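Surface glycan binding protein B (Bacteroides ovatus, PDB 6E57) binds mixed-linkage beta-glucan, probably at the cell surface, as part of the glucan utilization system of a human gut symbiont. Local coordinates at residues E244-V256 / P272-R286. Residues are numbered along the deposited sequence; the frame is centred on the assembly and turned at random.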
ATOM      1  N   GLU A 244       6.508 -18.903   5.125  1.00 53.87           N
ATOM      2  CA  GLU A 244       6.801 -20.160   5.834  1.00 56.73           C
ATOM      3  C   GLU A 244       7.907 -20.932   5.094  1.00 57.21           C
ATOM      4  O   GLU A 244       8.602 -21.754   5.703  1.00 56.63           O
ATOM      5  CB  GLU A 244       5.531 -20.997   6.030  1.00 58.20           C
ATOM      6  CG  GLU A 244       5.136 -21.861   4.842  1.00 61.09           C
ATOM      7  CD  GLU A 244       4.382 -21.145   3.735  1.00 64.26           C
ATOM      8  OE1 GLU A 244       4.368 -19.895   3.735  1.00 66.92           O
ATOM      9  OE2 GLU A 244       3.803 -21.843   2.874  1.00 65.85           O
ATOM     10  N   ASN A 245       8.070 -20.649   3.793  1.00 56.95           N
ATOM     11  CA  ASN A 245       9.079 -21.287   2.936  1.00 56.59           C
ATOM     12  C   ASN A 245      10.476 -20.690   3.173  1.00 57.02           C
ATOM     13  O   ASN A 245      11.459 -21.236   2.670  1.00 59.19           O
ATOM     14  CB  ASN A 245       8.724 -21.162   1.450  1.00 55.79           C
ATOM     15  CG  ASN A 245       7.496 -21.953   1.051  1.00 54.86           C
ATOM     16  OD1 ASN A 245       7.320 -23.095   1.468  1.00 55.28           O
ATOM     17  ND2 ASN A 245       6.649 -21.360   0.227  1.00 54.89           N
ATOM     18  N   ILE A 246      10.567 -19.571   3.906  1.00 54.67           N
ATOM     19  CA  ILE A 246      11.850 -18.901   4.156  1.00 54.04           C
ATOM     20  C   ILE A 246      12.688 -19.758   5.113  1.00 56.08           C
ATOM     21  O   ILE A 246      12.213 -20.173   6.170  1.00 58.09           O
ATOM     22  CB  ILE A 246      11.643 -17.469   4.691  1.00 50.72           C
ATOM     23  CG1 ILE A 246      10.993 -16.578   3.628  1.00 49.16           C
ATOM     24  CG2 ILE A 246      12.956 -16.888   5.202  1.00 49.09           C
ATOM     25  CD1 ILE A 246      10.840 -15.125   4.020  1.00 47.99           C
ATOM     26  N   ALA A 247      13.942 -20.004   4.716  1.00 58.58           N
ATOM     27  CA  ALA A 247      14.917 -20.771   5.487  1.00 59.40           C
ATOM     28  C   ALA A 247      15.863 -19.828   6.242  1.00 59.31           C
ATOM     29  O   ALA A 247      16.292 -20.145   7.354  1.00 60.68           O
ATOM     30  CB  ALA A 247      15.687 -21.686   4.566  1.00 61.86           C
ATOM     31  N   SER A 248      16.200 -18.686   5.626  1.00 56.82           N
ATOM     32  CA  SER A 248      17.130 -17.728   6.217  1.00 54.86           C
ATOM     33  C   SER A 248      16.965 -16.338   5.586  1.00 53.08           C
ATOM     34  O   SER A 248      16.537 -16.213   4.441  1.00 50.76           O
ATOM     35  CB  SER A 248      18.550 -18.213   6.081  1.00 56.41           C
ATOM     36  OG  SER A 248      18.886 -18.409   4.716  1.00 57.40           O
ATOM     37  N   LEU A 249      17.314 -15.312   6.374  1.00 51.89           N
ATOM     38  CA  LEU A 249      17.463 -13.927   5.931  1.00 50.41           C
ATOM     39  C   LEU A 249      18.878 -13.453   6.285  1.00 51.66           C
ATOM     40  O   LEU A 249      19.380 -13.757   7.368  1.00 53.92           O
ATOM     41  CB  LEU A 249      16.414 -13.053   6.628  1.00 49.00           C
ATOM     42  CG  LEU A 249      14.954 -13.366   6.298  1.00 48.27           C
ATOM     43  CD1 LEU A 249      14.019 -12.680   7.282  1.00 47.58           C
ATOM     44  CD2 LEU A 249      14.615 -12.958   4.874  1.00 47.77           C
ATOM     45  N   THR A 250      19.508 -12.710   5.366  1.00 49.99           N
ATOM     46  CA  THR A 250      20.834 -12.133   5.578  1.00 49.30           C
ATOM     47  C   THR A 250      20.732 -10.604   5.508  1.00 47.17           C
ATOM     48  O   THR A 250      20.327 -10.063   4.492  1.00 46.63           O
ATOM     49  CB  THR A 250      21.842 -12.697   4.568  1.00 50.22           C
ATOM     50  OG1 THR A 250      21.875 -14.113   4.742  1.00 51.58           O
ATOM     51  CG2 THR A 250      23.238 -12.134   4.731  1.00 50.80           C
ATOM     52  N   ILE A 251      21.086  -9.934   6.610  1.00 46.92           N
ATOM     53  CA  ILE A 251      21.154  -8.469   6.709  1.00 46.67           C
ATOM     54  C   ILE A 251      22.600  -8.108   7.064  1.00 45.79           C
ATOM     55  O   ILE A 251      23.244  -8.812   7.841  1.00 45.37           O
ATOM     56  CB  ILE A 251      20.150  -7.918   7.744  1.00 46.70           C
ATOM     57  CG1 ILE A 251      18.783  -8.601   7.644  1.00 47.30           C
ATOM     58  CG2 ILE A 251      20.021  -6.406   7.631  1.00 45.19           C
ATOM     59  CD1 ILE A 251      18.588  -9.744   8.615  1.00 48.60           C
ATOM     60  N   GLY A 252      23.103  -7.013   6.492  1.00 44.83           N
ATOM     61  CA  GLY A 252      24.530  -6.801   6.453  1.00 47.17           C
ATOM     62  C   GLY A 252      25.184  -8.033   5.861  1.00 51.27           C
ATOM     63  O   GLY A 252      24.862  -8.420   4.737  1.00 58.26           O
ATOM     64  N   GLY A 253      26.044  -8.693   6.638  1.00 51.47           N
ATOM     65  CA  GLY A 253      26.576 -10.004   6.267  1.00 53.69           C
ATOM     66  C   GLY A 253      26.151 -11.078   7.254  1.00 53.34           C
ATOM     67  O   GLY A 253      26.776 -12.138   7.327  1.00 54.82           O
ATOM     68  N   GLN A 254      25.073 -10.798   7.995  1.00 52.27           N
ATOM     69  CA  GLN A 254      24.672 -11.567   9.165  1.00 52.69           C
ATOM     70  C   GLN A 254      23.426 -12.389   8.823  1.00 51.62           C
ATOM     71  O   GLN A 254      22.353 -11.834   8.618  1.00 51.84           O
ATOM     72  CB  GLN A 254      24.388 -10.633  10.344  1.00 52.86           C
ATOM     73  CG  GLN A 254      25.500  -9.632  10.636  1.00 53.90           C
ATOM     74  CD  GLN A 254      26.711 -10.262  11.283  1.00 56.57           C
ATOM     75  OE1 GLN A 254      27.390 -11.104  10.698  1.00 59.02           O
ATOM     76  NE2 GLN A 254      27.006  -9.837  12.501  1.00 58.54           N
ATOM     77  N   THR A 255      23.589 -13.717   8.781  1.00 52.30           N
ATOM     78  CA  THR A 255      22.507 -14.643   8.465  1.00 52.25           C
ATOM     79  C   THR A 255      21.742 -15.028   9.738  1.00 53.42           C
ATOM     80  O   THR A 255      22.341 -15.284  10.788  1.00 51.76           O
ATOM     81  CB  THR A 255      23.056 -15.876   7.744  1.00 52.92           C
ATOM     82  OG1 THR A 255      23.605 -15.376   6.527  1.00 53.42           O
ATOM     83  CG2 THR A 255      22.007 -16.931   7.470  1.00 51.80           C
ATOM     84  N   VAL A 256      20.410 -15.081   9.607  1.00 53.63           N
ATOM     85  CA  VAL A 256      19.484 -15.453  10.670  1.00 54.28           C
ATOM     86  C   VAL A 256      18.593 -16.583  10.142  1.00 56.96           C
ATOM     87  O   VAL A 256      17.902 -16.395   9.143  1.00 57.47           O
ATOM     88  CB  VAL A 256      18.645 -14.238  11.115  1.00 53.00           C
ATOM     89  CG1 VAL A 256      17.651 -14.600  12.208  1.00 52.67           C
ATOM     90  CG2 VAL A 256      19.524 -13.076  11.554  1.00 52.87           C
ATOM     91  N   PRO A 272      20.051  -8.513  13.797  1.00 50.65           N
ATOM     92  CA  PRO A 272      21.404  -8.665  14.338  1.00 53.08           C
ATOM     93  C   PRO A 272      22.068  -7.346  14.769  1.00 53.91           C
ATOM     94  O   PRO A 272      21.521  -6.262  14.550  1.00 52.26           O
ATOM     95  CB  PRO A 272      22.185  -9.328  13.194  1.00 53.81           C
ATOM     96  CG  PRO A 272      21.403  -8.981  11.947  1.00 52.16           C
ATOM     97  CD  PRO A 272      19.958  -8.922  12.389  1.00 49.76           C
ATOM     98  N   ASP A 273      23.248  -7.472  15.391  1.00 58.19           N
ATOM     99  CA  ASP A 273      23.950  -6.372  16.058  1.00 58.89           C
ATOM    100  C   ASP A 273      24.718  -5.553  15.015  1.00 57.01           C
ATOM    101  O   ASP A 273      25.899  -5.793  14.781  1.00 60.51           O
ATOM    102  CB  ASP A 273      24.886  -6.911  17.146  1.00 61.78           C
ATOM    103  CG  ASP A 273      25.511  -5.841  18.024  1.00 62.21           C
ATOM    104  OD1 ASP A 273      24.831  -4.837  18.300  1.00 61.55           O
ATOM    105  OD2 ASP A 273      26.679  -6.024  18.426  1.00 68.16           O
ATOM    106  N   LEU A 274      24.027  -4.583  14.404  1.00 54.54           N
ATOM    107  CA  LEU A 274      24.581  -3.752  13.340  1.00 51.56           C
ATOM    108  C   LEU A 274      24.667  -2.295  13.809  1.00 50.33           C
ATOM    109  O   LEU A 274      23.811  -1.814  14.565  1.00 47.40           O
ATOM    110  CB  LEU A 274      23.696  -3.888  12.096  1.00 51.49           C
ATOM    111  CG  LEU A 274      23.783  -5.237  11.380  1.00 53.01           C
ATOM    112  CD1 LEU A 274      22.648  -5.404  10.382  1.00 52.80           C
ATOM    113  CD2 LEU A 274      25.126  -5.403  10.686  1.00 54.52           C
ATOM    114  N   SER A 275      25.718  -1.608  13.349  1.00 48.36           N
ATOM    115  CA  SER A 275      25.876  -0.168  13.517  1.00 49.58           C
ATOM    116  C   SER A 275      24.752   0.556  12.768  1.00 48.66           C
ATOM    117  O   SER A 275      24.153  -0.001  11.853  1.00 46.83           O
ATOM    118  CB  SER A 275      27.229   0.291  13.029  1.00 50.28           C
ATOM    119  OG  SER A 275      28.275  -0.448  13.642  1.00 51.35           O
ATOM    120  N   ASP A 276      24.486   1.804  13.161  1.00 49.83           N
ATOM    121  CA  ASP A 276      23.449   2.616  12.529  1.00 50.94           C
ATOM    122  C   ASP A 276      23.868   2.923  11.083  1.00 51.29           C
ATOM    123  O   ASP A 276      25.004   3.332  10.833  1.00 51.85           O
ATOM    124  CB  ASP A 276      23.170   3.879  13.350  1.00 53.64           C
ATOM    125  CG  ASP A 276      22.634   3.589  14.745  1.00 56.55           C
ATOM    126  OD1 ASP A 276      22.838   2.454  15.231  1.00 60.87           O
ATOM    127  OD2 ASP A 276      22.007   4.496  15.331  1.00 58.96           O
ATOM    128  N   GLY A 277      22.945   2.698  10.137  1.00 48.77           N
ATOM    129  CA  GLY A 277      23.193   2.909   8.711  1.00 48.47           C
ATOM    130  C   GLY A 277      22.255   2.095   7.836  1.00 48.19           C
ATOM    131  O   GLY A 277      21.282   1.518   8.329  1.00 47.04           O
ATOM    132  N   SER A 278      22.563   2.062   6.531  1.00 48.25           N
ATOM    133  CA  SER A 278      21.790   1.339   5.509  1.00 48.03           C
ATOM    134  C   SER A 278      22.450  -0.010   5.205  1.00 47.05           C
ATOM    135  O   SER A 278      23.672  -0.097   5.116  1.00 50.62           O
ATOM    136  CB  SER A 278      21.657   2.155   4.251  1.00 49.72           C
ATOM    137  OG  SER A 278      20.735   3.216   4.438  1.00 52.82           O
ATOM    138  N   TYR A 279      21.630  -1.049   5.021  1.00 43.34           N
ATOM    139  CA  TYR A 279      22.130  -2.395   4.773  1.00 43.56           C
ATOM    140  C   TYR A 279      21.263  -3.105   3.731  1.00 43.33           C
ATOM    141  O   TYR A 279      20.074  -2.819   3.595  1.00 43.74           O
ATOM    142  CB  TYR A 279      22.174  -3.195   6.076  1.00 42.95           C
ATOM    143  CG  TYR A 279      23.148  -2.659   7.090  1.00 42.46           C
ATOM    144  CD1 TYR A 279      24.494  -2.988   7.030  1.00 43.14           C
ATOM    145  CD2 TYR A 279      22.732  -1.797   8.092  1.00 41.14           C
ATOM    146  CE1 TYR A 279      25.400  -2.490   7.952  1.00 43.38           C
ATOM    147  CE2 TYR A 279      23.625  -1.292   9.022  1.00 41.42           C
ATOM    148  CZ  TYR A 279      24.964  -1.640   8.953  1.00 42.87           C
ATOM    149  OH  TYR A 279      25.850  -1.148   9.865  1.00 43.99           O
ATOM    150  N   THR A 280      21.890  -4.044   3.019  1.00 43.34           N
ATOM    151  CA  THR A 280      21.219  -4.925   2.083  1.00 43.82           C
ATOM    152  C   THR A 280      20.699  -6.154   2.837  1.00 44.08           C
ATOM    153  O   THR A 280      21.431  -6.751   3.623  1.00 44.13           O
ATOM    154  CB  THR A 280      22.169  -5.347   0.957  1.00 44.89           C
ATOM    155  OG1 THR A 280      22.613  -4.169   0.285  1.00 44.85           O
ATOM    156  CG2 THR A 280      21.524  -6.289  -0.033  1.00 45.66           C
ATOM    157  N   MET A 281      19.433  -6.513   2.588  1.00 44.00           N
ATOM    158  CA  MET A 281      18.841  -7.760   3.072  1.00 43.54           C
ATOM    159  C   MET A 281      18.490  -8.639   1.865  1.00 43.28           C
ATOM    160  O   MET A 281      17.916  -8.158   0.891  1.00 42.06           O
ATOM    161  CB  MET A 281      17.579  -7.507   3.908  1.00 43.43           C
ATOM    162  CG  MET A 281      16.762  -8.768   4.190  1.00 44.68           C
ATOM    163  SD  MET A 281      15.562  -8.605   5.555  1.00 45.03           S
ATOM    164  CE  MET A 281      14.575  -7.226   4.981  1.00 43.50           C
ATOM    165  N   THR A 282      18.868  -9.920   1.947  1.00 43.43           N
ATOM    166  CA  THR A 282      18.422 -10.967   1.030  1.00 43.23           C
ATOM    167  C   THR A 282      17.848 -12.117   1.864  1.00 43.72           C
ATOM    168  O   THR A 282      17.851 -12.052   3.089  1.00 43.92           O
ATOM    169  CB  THR A 282      19.566 -11.451   0.131  1.00 43.92           C
ATOM    170  OG1 THR A 282      20.567 -12.016   0.977  1.00 45.14           O
ATOM    171  CG2 THR A 282      20.163 -10.348  -0.715  1.00 43.69           C
ATOM    172  N   GLY A 283      17.357 -13.158   1.186  1.00 43.81           N
ATOM    173  CA  GLY A 283      16.846 -14.353   1.842  1.00 44.63           C
ATOM    174  C   GLY A 283      16.876 -15.551   0.916  1.00 46.32           C
ATOM    175  O   GLY A 283      17.014 -15.394  -0.294  1.00 45.67           O
ATOM    176  N   LYS A 284      16.737 -16.745   1.503  1.00 50.30           N
ATOM    177  CA  LYS A 284      16.721 -18.020   0.775  1.00 55.14           C
ATOM    178  C   LYS A 284      15.538 -18.866   1.263  1.00 56.33           C
ATOM    179  O   LYS A 284      15.280 -18.942   2.463  1.00 56.76           O
ATOM    180  CB  LYS A 284      18.041 -18.773   0.981  1.00 57.66           C
ATOM    181  CG  LYS A 284      19.253 -18.172   0.279  1.00 61.65           C
ATOM    182  CD  LYS A 284      19.308 -18.467  -1.210  1.00 65.36           C
ATOM    183  CE  LYS A 284      20.345 -17.650  -1.955  1.00 69.06           C
ATOM    184  NZ  LYS A 284      19.959 -16.222  -2.053  1.00 69.30           N
ATOM    185  N   THR A 285      14.834 -19.503   0.318  1.00 58.01           N
ATOM    186  CA  THR A 285      13.757 -20.449   0.621  1.00 58.80           C
ATOM    187  C   THR A 285      14.377 -21.816   0.951  1.00 63.98           C
ATOM    188  O   THR A 285      15.601 -21.976   0.908  1.00 65.18           O
ATOM    189  CB  THR A 285      12.748 -20.530  -0.534  1.00 56.76           C
ATOM    190  OG1 THR A 285      13.375 -21.143  -1.661  1.00 57.04           O
ATOM    191  CG2 THR A 285      12.208 -19.176  -0.939  1.00 54.50           C
ATOM    192  N   ARG A 286      13.524 -22.791   1.285  1.00 67.00           N
ATOM    193  CA  ARG A 286      13.959 -24.157   1.593  1.00 69.31           C
ATOM    194  C   ARG A 286      14.421 -24.848   0.305  1.00 68.92           C
ATOM    195  O   ARG A 286      15.376 -25.619   0.327  1.00 70.97           O
ATOM    196  CB  ARG A 286      12.836 -24.946   2.276  1.00 71.52           C
ATOM    197  CG  ARG A 286      12.368 -24.340   3.591  1.00 73.49           C
ATOM    198  CD  ARG A 286      11.695 -25.332   4.523  1.00 76.58           C
ATOM    199  NE  ARG A 286      10.993 -24.660   5.611  1.00 77.33           N
ATOM    200  CZ  ARG A 286      11.584 -24.046   6.634  1.00 79.17           C
ATOM    201  NH1 ARG A 286      12.903 -24.032   6.733  1.00 82.30           N
ATOM    202  NH2 ARG A 286      10.854 -23.439   7.554  1.00 77.98           N
TER
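Ala247 and Ser248 both face Lys284 in a classic beta bulge, which shifts the register where strands 246-251 and 277-285 run antiparallel, their directions 167° apart. The carbonyl oxygen of Lys284 marks the bulge: Ala247 N gives Lys284 O a bond of 2.8 Å in the carbonyl plane, while Ser248 N adds a weak one. Regular pairing resumes with Lys284 N on Ser248 O, and Thr250 and Thr282 then exchange two backbone bonds.

The two faces of this pair differ. Ser248, Thr250, Thr282 and Lys284 share one side, where Thr250 OG1 lies 2.8 Å from Thr255 OG1 in a hydrogen bond within the hairpin. Leu249, Ile251 and Met281 line the other. Gly283 lies beside Leu249, whose CD2 comes to 4.0 Å from Gly283 CA.

Ile251 divides its branches among several partners. Ile251 CG1 runs alongside the Met281 side chain, 3.8 Å from Met281 SD. Anti to the backbone N, Ile251 CG2 comes to 3.9 Å from Leu274 CD1 and also touches Tyr279 CB; Ile251 CD1 meets Pro272. Leu274 CD1 in turn sits over the centre of one face of the Tyr279 ring, whose hydroxyl bonds to Ser275 O. Beyond the type II' turn 251-254, Gln254 CB packs against the Pro272 ring. At the far end, Ile246 O lies over one face of the Arg286 guanidinium, offset toward its rim; the hydrogen bond to that oxygen comes from Gln262 NE2.

This is how a beta hairpin, 246-256, is joined edge-on to a further strand of a beta-rich domain. Strand 277-285 pairs on its other edge with strand 299-315, while Trp236 of strand 235-240 touches Ile251 and Met281, and Leu269 of strand 266-270 packs against Leu249 and Val256.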